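Local coordinates for protein mannitol dehydrogenase (PDB 1LJ8) that binds NAD and probably oxidises mannitol at its second carbon, as a long-chain mannitol 2-dehydrogenase, at residues E68-R73 with M105-D110; T25-A30 with S59-G64; D74-Q79 with D252-V257. One frame throughout, in Å; residues are numbered along the deposited sequence.

How the contacts relate
The three contacts build one flank of the NAD-binding Rossmann domain from shared elements. Contact 2 pairs strands 27-32 and 59-64; the chain then runs into helix 69-77, whose first half makes contact 1 and whose second half makes contact 3. Contacts 1 and 2 meet in the central sheet, where Gly64 N bonds Leu106 O at 2.8 Å and Gly64 O accepts from Ala108 N at 2.9 Å. Contacts 1 and 3 touch where Ala72 CB packs on Trp254 CZ3 at 3.6 Å. Contact 1 binds the cofactor directly, through Asp69 and the NAD ribose; contacts 3 and 2 come near it, the side chains of Trp254 and Val63 lying about 5 and 8 Å from NAD.

Contact 1: residues E68-R73 with M105-D110. With NAD (nicotinamide-adenine-dinucleotide), chain B.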
loop_
_atom_site.group_PDB
_atom_site.type_symbol
_atom_site.label_atom_id
_atom_site.label_comp_id
_atom_site.label_asym_id
_atom_site.label_seq_id
_atom_site.Cartn_x
_atom_site.Cartn_y
_atom_site.Cartn_z
ATOM N N GLU A 68 3.902 2.853 -16.583
ATOM C CA GLU A 68 3.967 1.425 -16.234
ATOM C C GLU A 68 2.610 0.712 -16.166
ATOM O O GLU A 68 2.554 -0.518 -16.155
ATOM C CB GLU A 68 4.751 1.178 -14.924
ATOM C CG GLU A 68 4.850 2.340 -13.951
ATOM C CD GLU A 68 5.813 3.427 -14.401
ATOM O OE1 GLU A 68 7.061 3.206 -14.392
ATOM O OE2 GLU A 68 5.324 4.511 -14.768
ATOM N N ASP A 69 1.510 1.468 -16.143
ATOM C CA ASP A 69 0.181 0.859 -16.106
ATOM C C ASP A 69 -0.259 0.275 -17.458
ATOM O O ASP A 69 -1.227 -0.473 -17.527
ATOM C CB ASP A 69 -0.855 1.901 -15.656
ATOM C CG ASP A 69 -0.570 2.418 -14.250
ATOM O OD1 ASP A 69 -0.064 1.612 -13.428
ATOM O OD2 ASP A 69 -0.830 3.593 -13.960
ATOM N N ARG A 70 0.445 0.616 -18.539
ATOM C CA ARG A 70 0.074 0.105 -19.862
ATOM C C ARG A 70 0.166 -1.412 -19.917
ATOM O O ARG A 70 -0.700 -2.066 -20.487
ATOM C CB ARG A 70 0.992 0.704 -20.947
ATOM C CG ARG A 70 0.552 0.432 -22.421
ATOM C CD ARG A 70 1.630 1.015 -23.357
ATOM N NE ARG A 70 1.988 2.327 -22.835
ATOM C CZ ARG A 70 3.213 2.856 -22.813
ATOM N NH1 ARG A 70 4.260 2.190 -23.325
ATOM N NH2 ARG A 70 3.404 4.023 -22.187
ATOM N N LYS A 71 1.215 -1.967 -19.336
ATOM C CA LYS A 71 1.375 -3.425 -19.347
ATOM C C LYS A 71 0.225 -4.086 -18.594
ATOM O O LYS A 71 -0.294 -5.088 -19.061
ATOM C CB LYS A 71 2.699 -3.856 -18.716
ATOM C CG LYS A 71 2.914 -5.390 -18.791
ATOM C CD LYS A 71 4.334 -5.811 -18.444
ATOM C CE LYS A 71 4.608 -7.268 -18.935
ATOM N NZ LYS A 71 3.646 -8.261 -18.336
ATOM N N ALA A 72 -0.178 -3.533 -17.445
ATOM C CA ALA A 72 -1.314 -4.107 -16.694
ATOM C C ALA A 72 -2.599 -4.097 -17.576
ATOM O O ALA A 72 -3.332 -5.076 -17.673
ATOM C CB ALA A 72 -1.566 -3.262 -15.410
ATOM N N ARG A 73 -2.868 -2.957 -18.215
ATOM C CA ARG A 73 -4.048 -2.830 -19.043
ATOM C C ARG A 73 -4.011 -3.860 -20.185
ATOM O O ARG A 73 -5.000 -4.542 -20.438
ATOM C CB ARG A 73 -4.106 -1.368 -19.598
ATOM C CG ARG A 73 -5.441 -0.965 -20.255
ATOM C CD ARG A 73 -5.594 -1.532 -21.709
ATOM N NE ARG A 73 -4.421 -1.249 -22.557
ATOM C CZ ARG A 73 -4.199 -0.085 -23.168
ATOM N NH1 ARG A 73 -5.070 0.923 -23.044
ATOM N NH2 ARG A 73 -3.093 0.091 -23.901
HETATM N N MSE A 105 -10.234 -0.921 -18.073
HETATM C CA MSE A 105 -9.170 -0.146 -17.436
HETATM C C MSE A 105 -8.772 0.920 -18.470
HETATM O O MSE A 105 -8.444 0.566 -19.607
HETATM C CB MSE A 105 -7.978 -1.025 -17.110
HETATM C CG MSE A 105 -6.848 -0.230 -16.461
HETATM SE SE MSE A 105 -5.498 -1.381 -15.800
HETATM C CE MSE A 105 -4.127 0.003 -15.379
ATOM N N LEU A 106 -8.864 2.192 -18.076
ATOM C CA LEU A 106 -8.516 3.325 -18.951
ATOM C C LEU A 106 -7.158 3.869 -18.532
ATOM O O LEU A 106 -6.807 3.840 -17.332
ATOM C CB LEU A 106 -9.581 4.439 -18.850
ATOM C CG LEU A 106 -11.037 4.023 -19.183
ATOM C CD1 LEU A 106 -11.919 5.307 -19.212
ATOM C CD2 LEU A 106 -11.123 3.247 -20.501
ATOM N N LEU A 107 -6.394 4.369 -19.516
ATOM C CA LEU A 107 -5.088 4.944 -19.252
ATOM C C LEU A 107 -5.117 6.423 -19.576
ATOM O O LEU A 107 -5.673 6.826 -20.620
ATOM C CB LEU A 107 -4.025 4.308 -20.154
ATOM C CG LEU A 107 -3.888 2.798 -19.996
ATOM C CD1 LEU A 107 -2.733 2.298 -20.938
ATOM C CD2 LEU A 107 -3.558 2.447 -18.513
ATOM N N ALA A 108 -4.556 7.234 -18.690
ATOM C CA ALA A 108 -4.506 8.671 -18.950
ATOM C C ALA A 108 -3.797 8.939 -20.296
ATOM O O ALA A 108 -4.234 9.839 -21.044
ATOM C CB ALA A 108 -3.740 9.388 -17.805
ATOM N N GLU A 109 -2.732 8.187 -20.608
ATOM C CA GLU A 109 -1.967 8.401 -21.858
ATOM C C GLU A 109 -2.820 8.269 -23.130
ATOM O O GLU A 109 -2.426 8.779 -24.188
ATOM C CB GLU A 109 -0.748 7.435 -21.979
ATOM C CG GLU A 109 -1.122 5.922 -22.062
ATOM C CD GLU A 109 0.082 4.962 -22.181
ATOM O OE1 GLU A 109 1.107 5.234 -21.591
ATOM O OE2 GLU A 109 -0.001 3.909 -22.860
ATOM N N ASP A 110 -3.950 7.566 -23.045
ATOM C CA ASP A 110 -4.823 7.395 -24.216
ATOM C C ASP A 110 -5.754 8.568 -24.474
ATOM O O ASP A 110 -6.228 8.773 -25.608
ATOM C CB ASP A 110 -5.660 6.094 -24.105
ATOM C CG ASP A 110 -4.792 4.851 -24.170
ATOM O OD1 ASP A 110 -3.688 4.914 -24.780
ATOM O OD2 ASP A 110 -5.196 3.779 -23.643
HETATM P PA NAD B . 1.729 -2.308 -7.214
HETATM O O1A NAD B . 3.106 -1.933 -7.409
HETATM O O2A NAD B . 1.157 -3.592 -7.710
HETATM O O5B NAD B . 0.763 -1.187 -7.813
HETATM C C5B NAD B . 0.928 0.205 -7.402
HETATM C C4B NAD B . -0.095 0.894 -8.329
HETATM O O4B NAD B . -0.076 2.339 -7.979
HETATM C C3B NAD B . 0.269 0.922 -9.856
HETATM O O3B NAD B . -0.979 0.840 -10.567
HETATM C C2B NAD B . 0.980 2.273 -10.019
HETATM O O2B NAD B . 0.965 2.755 -11.356
HETATM C C1B NAD B . 0.123 3.153 -9.128
HETATM N N9A NAD B . 0.735 4.368 -8.691
HETATM C C8A NAD B . 1.971 4.618 -8.130
HETATM N N7A NAD B . 2.139 5.885 -7.827
HETATM C C5A NAD B . 0.949 6.485 -8.212
HETATM C C6A NAD B . 0.560 7.825 -8.108
HETATM N N6A NAD B . 1.288 8.812 -7.583
HETATM N N1A NAD B . -0.694 8.174 -8.590
HETATM C C2A NAD B . -1.546 7.224 -9.150
HETATM N N3A NAD B . -1.190 5.883 -9.244
HETATM C C4A NAD B . 0.083 5.573 -8.757
HETATM O O3 NAD B . 1.474 -2.182 -5.653
HETATM P PN NAD B . 0.411 -2.903 -4.686
HETATM O O1N NAD B . 1.029 -4.099 -4.107
HETATM O O2N NAD B . -0.826 -3.075 -5.453
HETATM O O5D NAD B . 0.268 -1.865 -3.508
HETATM C C5D NAD B . -0.334 -0.614 -3.809
HETATM C C4D NAD B . -0.695 -0.026 -2.516
HETATM O O4D NAD B . -1.780 -0.697 -1.843
HETATM C C3D NAD B . 0.430 0.137 -1.430
HETATM O O3D NAD B . 1.308 1.220 -1.715
HETATM C C2D NAD B . -0.349 0.227 -0.132
HETATM O O2D NAD B . -0.707 1.569 0.167
HETATM C C1D NAD B . -1.588 -0.665 -0.402
HETATM N N1N NAD B . -1.489 -2.030 0.149
HETATM C C2N NAD B . -0.699 -3.063 -0.388
HETATM C C3N NAD B . -0.643 -4.250 0.297
HETATM C C7N NAD B . 0.247 -5.379 -0.258
HETATM O O7N NAD B . 0.440 -6.356 0.480
HETATM N N7N NAD B . 0.839 -5.272 -1.429
HETATM C C4N NAD B . -1.372 -4.436 1.570
HETATM C C5N NAD B . -2.187 -3.367 2.051
HETATM C C6N NAD B . -2.262 -2.131 1.348
HETATM O O HOH W 1 -7.853 1.167 -22.093
HETATM O O HOH W 2 -2.210 2.698 -24.801
#
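Met105, here a selenomethionine, and Leu107 form the tight side of this contact, which lays helix 69-77 against the end of strand 96-107. The Met105 chain is fully extended, with CG anti to the backbone N (chi1 179°), which carries SE past the backbone of Arg73 and brings CE to 3.6 Å from Asp69 O, next to Ala72 CB. Leu107 divides its methyls: CD2 packs on Asp69 CB at 4.0 Å, and CD1 sits over one face of the Arg73 guanidinium, 3.4 Å from NH1.

The solvent side is looser and charged. Bends at chi2 and chi3 fold Arg73 back over Leu107, and NH1 forms a salt bridge with Asp110 OD2 at 2.9 Å, the two planar groups only 5° apart. Two waters extend that edge, one linking NH1 to Met105 O, the other linking NH2 to Glu109 OE2 and Asp110 OD1. Nearby, a second salt bridge has Arg70 gripping Glu109 side-on through NE and NH2, the NH2 bond to OE1 being 2.7 Å. An alanine in place of Arg73 is likely to leave Asp110 without its charged mate and to uncover Leu107 CD1.

On the cofactor side, Asp69 OD1 accepts from both adenosine ribose hydroxyls, at 2.6 Å from O2B and 3.1 Å from O3B, while OD2 bonds Arg66 N. A carboxylate at this position would probably disfavour a 2'-phosphate, which fits the NAD bound here.

Contact 2: residues T25-A30 with S59-G64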
loop_
_atom_site.group_PDB
_atom_site.type_symbol
_atom_site.label_atom_id
_atom_site.label_comp_id
_atom_site.label_asym_id
_atom_site.label_seq_id
_atom_site.Cartn_x
_atom_site.Cartn_y
_atom_site.Cartn_z
ATOM N N THR A 25 -22.856 -7.147 -15.912
ATOM C CA THR A 25 -22.381 -6.235 -14.849
ATOM C C THR A 25 -22.269 -4.844 -15.429
ATOM O O THR A 25 -22.148 -4.703 -16.645
ATOM C CB THR A 25 -21.031 -6.694 -14.281
ATOM O OG1 THR A 25 -20.064 -6.820 -15.328
ATOM C CG2 THR A 25 -21.178 -8.056 -13.595
ATOM N N ARG A 26 -22.381 -3.816 -14.582
ATOM C CA ARG A 26 -22.275 -2.413 -15.001
ATOM C C ARG A 26 -21.388 -1.729 -13.957
ATOM O O ARG A 26 -21.403 -2.115 -12.792
ATOM C CB ARG A 26 -23.641 -1.728 -15.057
ATOM C CG ARG A 26 -24.581 -2.400 -16.113
ATOM C CD ARG A 26 -24.060 -2.142 -17.517
ATOM N NE ARG A 26 -24.948 -2.668 -18.558
ATOM C CZ ARG A 26 -24.825 -3.873 -19.112
ATOM N NH1 ARG A 26 -23.850 -4.695 -18.732
ATOM N NH2 ARG A 26 -25.680 -4.258 -20.061
ATOM N N GLN A 27 -20.670 -0.703 -14.387
ATOM C CA GLN A 27 -19.680 -0.051 -13.515
ATOM C C GLN A 27 -20.213 0.928 -12.507
ATOM O O GLN A 27 -21.127 1.705 -12.796
ATOM C CB GLN A 27 -18.637 0.664 -14.375
ATOM C CG GLN A 27 -17.802 -0.307 -15.229
ATOM C CD GLN A 27 -17.030 0.396 -16.304
ATOM O OE1 GLN A 27 -17.139 1.616 -16.464
ATOM N NE2 GLN A 27 -16.256 -0.355 -17.058
ATOM N N GLY A 28 -19.617 0.886 -11.311
ATOM C CA GLY A 28 -19.993 1.821 -10.267
ATOM C C GLY A 28 -18.786 2.362 -9.526
ATOM O O GLY A 28 -18.902 3.329 -8.747
ATOM N N ILE A 29 -17.633 1.719 -9.723
ATOM C CA ILE A 29 -16.403 2.163 -9.065
ATOM C C ILE A 29 -15.324 2.425 -10.103
ATOM O O ILE A 29 -15.180 1.624 -11.042
ATOM C CB ILE A 29 -15.880 1.039 -8.121
ATOM C CG1 ILE A 29 -16.929 0.760 -7.028
ATOM C CG2 ILE A 29 -14.480 1.386 -7.546
ATOM C CD1 ILE A 29 -16.655 -0.602 -6.286
ATOM N N ALA A 30 -14.602 3.546 -9.956
ATOM C CA ALA A 30 -13.432 3.811 -10.796
ATOM C C ALA A 30 -12.246 3.687 -9.815
ATOM O O ALA A 30 -12.161 4.432 -8.809
ATOM C CB ALA A 30 -13.458 5.211 -11.412
ATOM N N SER A 59 -19.451 -2.900 -10.795
ATOM C CA SER A 59 -18.234 -3.324 -11.483
ATOM C C SER A 59 -17.192 -2.219 -11.392
ATOM O O SER A 59 -17.511 -1.044 -11.241
ATOM C CB SER A 59 -18.524 -3.584 -12.973
ATOM O OG SER A 59 -17.366 -4.131 -13.623
ATOM N N ILE A 60 -15.926 -2.607 -11.508
ATOM C CA ILE A 60 -14.824 -1.664 -11.413
ATOM C C ILE A 60 -14.211 -1.306 -12.768
ATOM O O ILE A 60 -13.951 -2.185 -13.607
ATOM C CB ILE A 60 -13.709 -2.292 -10.549
ATOM C CG1 ILE A 60 -14.229 -2.493 -9.119
ATOM C CG2 ILE A 60 -12.414 -1.414 -10.553
ATOM C CD1 ILE A 60 -13.436 -3.682 -8.384
ATOM N N CYS A 61 -14.007 -0.008 -12.989
ATOM C CA CYS A 61 -13.285 0.457 -14.180
ATOM C C CYS A 61 -11.908 0.867 -13.633
ATOM O O CYS A 61 -11.788 1.826 -12.831
ATOM C CB CYS A 61 -13.966 1.689 -14.827
ATOM S SG CYS A 61 -13.042 2.163 -16.356
ATOM N N GLY A 62 -10.863 0.125 -14.005
ATOM C CA GLY A 62 -9.519 0.502 -13.555
ATOM C C GLY A 62 -9.088 1.819 -14.207
ATOM O O GLY A 62 -9.632 2.190 -15.270
ATOM N N VAL A 63 -8.123 2.504 -13.587
ATOM C CA VAL A 63 -7.610 3.783 -14.088
ATOM C C VAL A 63 -6.100 3.770 -13.853
ATOM O O VAL A 63 -5.641 3.568 -12.713
ATOM C CB VAL A 63 -8.216 4.965 -13.304
ATOM C CG1 VAL A 63 -7.483 6.292 -13.686
ATOM C CG2 VAL A 63 -9.695 5.095 -13.607
ATOM N N GLY A 64 -5.342 3.968 -14.930
ATOM C CA GLY A 64 -3.893 4.007 -14.815
ATOM C C GLY A 64 -3.373 5.382 -15.224
ATOM O O GLY A 64 -3.637 5.853 -16.352
HETATM O O HOH W 3 -17.621 -6.797 -13.718
#
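Ser59 opens strand 59-64 by using both its N and its O on segment 25-30. Its N donates to Arg26 O at 2.9 Å, and its carbonyl oxygen accepts two bonds, from Gly28 N at 2.9 Å and Ile29 N at 3.2 Å. This shared acceptor marks a beta bulge: Gln27 is matched with Ser59, but Ile29 already with Ile60, a shift of one residue. A chi1 of -174° turns the Ser59 hydroxyl toward Thr25, whose OG1 shares a water with it; the hydroxyl is also bonded to Ser103 OG, in the next strand.

Ile60 lies side by side with Ile29, both pointing the same way, and its CG1 comes within 4.0 Å of Ile29 CB. At Cys61 the regular parallel pairing is established, N reaching Ile29 O at 2.8 Å in a nearly linear bond (169°). Cys61 CB also backs the flat amide of Gln27, 3.6 Å from OE1, an amide whose ends are taken by Lys118 NZ and Ser103 OG. Past Gly62, Val63 sends CG2 to within 4.4 Å of Ala30 CB, on the face where Leu115 of helix 112-119 packs.

Two adjacent parallel strands, joined through helices 36-40 and 42-50, make the first beta-alpha-beta crossover of a Rossmann fold; the connection includes Gly36 and Phe37, which bind NAD.

Contact 3: residues D74-Q79 with D252-V257; sequences DDLAGQ and DAWPVV
Trp254 reaches helix 69-77 with its CB and with the edge of its six-membered ring. CB is the first atom to touch, 4.0 Å from Asp75 OD2, an oxygen whose stronger partner is Lys71 NZ. With CG anti to the backbone N (chi1 -170°), the ring is carried on to Leu76 and presents its edge there: CG of the leucine lies in the ring plane, 4.0 Å from CE3, and CD1 is the same distance from CZ3. Arg39 makes a cation-pi contact with the indole and also donates to the carbonyl of Trp254.

The backbone that carries the indole is shaped by an Asx turn, in which Asp252 OD1 accepts from Trp254 N at 2.9 Å. The same oxygen takes Gln79 NE2 at 2.8 Å from the opposite face of the carboxylate, while OD2 turns to Thr84 OG1. Gln79, extended beyond CG, completes the grip with its carbonyl oxygen, for OE1 receives Ala253 N at 2.7 Å, in the amide plane and nearly straight (169°). Lys2 NZ and Leu82 O bond the same amide from outside. Beside these bonds Ala253 CB rests against the Asp75 carboxylate, 3.9 Å from CG.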
loop_
_atom_site.group_PDB
_atom_site.type_symbol
_atom_site.label_atom_id
_atom_site.label_comp_id
_atom_site.label_asym_id
_atom_site.label_seq_id
_atom_site.Cartn_x
_atom_site.Cartn_y
_atom_site.Cartn_z
ATOM N N ASP A 74 -2.873 -3.951 -20.882
ATOM C CA ASP A 74 -2.759 -4.880 -22.003
ATOM C C ASP A 74 -2.916 -6.331 -21.548
ATOM O O ASP A 74 -3.635 -7.098 -22.186
ATOM C CB ASP A 74 -1.410 -4.722 -22.706
ATOM C CG ASP A 74 -1.280 -3.393 -23.464
ATOM O OD1 ASP A 74 -2.295 -2.710 -23.670
ATOM O OD2 ASP A 74 -0.137 -3.076 -23.870
ATOM N N ASP A 75 -2.297 -6.681 -20.419
ATOM C CA ASP A 75 -2.365 -8.057 -19.920
ATOM C C ASP A 75 -3.795 -8.396 -19.554
ATOM O O ASP A 75 -4.276 -9.503 -19.879
ATOM C CB ASP A 75 -1.461 -8.272 -18.690
ATOM C CG ASP A 75 0.047 -8.368 -19.050
ATOM O OD1 ASP A 75 0.400 -8.533 -20.234
ATOM O OD2 ASP A 75 0.868 -8.293 -18.117
ATOM N N LEU A 76 -4.482 -7.474 -18.863
ATOM C CA LEU A 76 -5.857 -7.753 -18.494
ATOM C C LEU A 76 -6.769 -7.755 -19.741
ATOM O O LEU A 76 -7.629 -8.622 -19.874
ATOM C CB LEU A 76 -6.394 -6.726 -17.475
ATOM C CG LEU A 76 -5.788 -6.780 -16.079
ATOM C CD1 LEU A 76 -6.373 -5.641 -15.246
ATOM C CD2 LEU A 76 -6.071 -8.145 -15.437
ATOM N N ALA A 77 -6.592 -6.782 -20.643
ATOM C CA ALA A 77 -7.452 -6.722 -21.837
ATOM C C ALA A 77 -7.322 -7.996 -22.654
ATOM O O ALA A 77 -8.298 -8.442 -23.257
ATOM C CB ALA A 77 -7.106 -5.521 -22.693
ATOM N N GLY A 78 -6.130 -8.593 -22.667
ATOM C CA GLY A 78 -5.957 -9.830 -23.424
ATOM C C GLY A 78 -6.668 -11.015 -22.779
ATOM O O GLY A 78 -6.737 -12.115 -23.346
ATOM N N GLN A 79 -7.225 -10.796 -21.589
ATOM C CA GLN A 79 -7.956 -11.837 -20.857
ATOM C C GLN A 79 -9.430 -11.401 -20.623
ATOM O O GLN A 79 -10.138 -11.989 -19.793
ATOM C CB GLN A 79 -7.259 -12.138 -19.502
ATOM C CG GLN A 79 -5.898 -12.715 -19.792
ATOM C CD GLN A 79 -5.033 -13.084 -18.588
ATOM O OE1 GLN A 79 -3.974 -13.658 -18.785
ATOM N NE2 GLN A 79 -5.468 -12.748 -17.354
ATOM N N ASP A 252 -2.012 -17.498 -17.108
ATOM C CA ASP A 252 -2.530 -16.165 -16.810
ATOM C C ASP A 252 -1.341 -15.198 -16.980
ATOM O O ASP A 252 -0.296 -15.385 -16.365
ATOM C CB ASP A 252 -3.063 -16.161 -15.360
ATOM C CG ASP A 252 -3.797 -14.876 -14.997
ATOM O OD1 ASP A 252 -3.502 -13.819 -15.595
ATOM O OD2 ASP A 252 -4.663 -14.935 -14.105
ATOM N N ALA A 253 -1.492 -14.154 -17.812
ATOM C CA ALA A 253 -0.380 -13.247 -18.036
ATOM C C ALA A 253 -0.099 -12.455 -16.752
ATOM O O ALA A 253 1.014 -11.961 -16.577
ATOM C CB ALA A 253 -0.702 -12.244 -19.174
ATOM N N TRP A 254 -1.103 -12.308 -15.897
ATOM C CA TRP A 254 -0.883 -11.486 -14.676
ATOM C C TRP A 254 -1.858 -11.837 -13.572
ATOM O O TRP A 254 -2.808 -11.105 -13.264
ATOM C CB TRP A 254 -1.004 -9.979 -15.037
ATOM C CG TRP A 254 -0.564 -8.988 -13.949
ATOM C CD1 TRP A 254 0.521 -9.092 -13.125
ATOM C CD2 TRP A 254 -1.242 -7.787 -13.580
ATOM N NE1 TRP A 254 0.546 -8.017 -12.246
ATOM C CE2 TRP A 254 -0.529 -7.210 -12.512
ATOM C CE3 TRP A 254 -2.405 -7.151 -14.046
ATOM C CZ2 TRP A 254 -0.942 -6.010 -11.894
ATOM C CZ3 TRP A 254 -2.822 -5.977 -13.433
ATOM C CH2 TRP A 254 -2.091 -5.420 -12.367
ATOM N N PRO A 255 -1.648 -12.998 -12.970
ATOM C CA PRO A 255 -2.552 -13.361 -11.880
ATOM C C PRO A 255 -2.162 -12.517 -10.648
ATOM O O PRO A 255 -1.134 -11.831 -10.674
ATOM C CB PRO A 255 -2.245 -14.839 -11.649
ATOM C CG PRO A 255 -0.748 -14.957 -11.989
ATOM C CD PRO A 255 -0.616 -14.020 -13.229
ATOM N N VAL A 256 -2.986 -12.524 -9.608
ATOM C CA VAL A 256 -2.609 -11.820 -8.365
ATOM C C VAL A 256 -2.428 -12.931 -7.316
ATOM O O VAL A 256 -3.233 -13.866 -7.258
ATOM C CB VAL A 256 -3.656 -10.788 -7.883
ATOM C CG1 VAL A 256 -5.018 -11.456 -7.499
ATOM C CG2 VAL A 256 -3.074 -10.019 -6.632
ATOM N N VAL A 257 -1.329 -12.873 -6.563
ATOM C CA VAL A 257 -1.099 -13.882 -5.522
ATOM C C VAL A 257 -1.271 -13.176 -4.173
ATOM O O VAL A 257 -0.944 -11.979 -4.045
ATOM C CB VAL A 257 0.340 -14.507 -5.606
ATOM C CG1 VAL A 257 0.431 -15.410 -6.857
ATOM C CG2 VAL A 257 1.402 -13.437 -5.650
#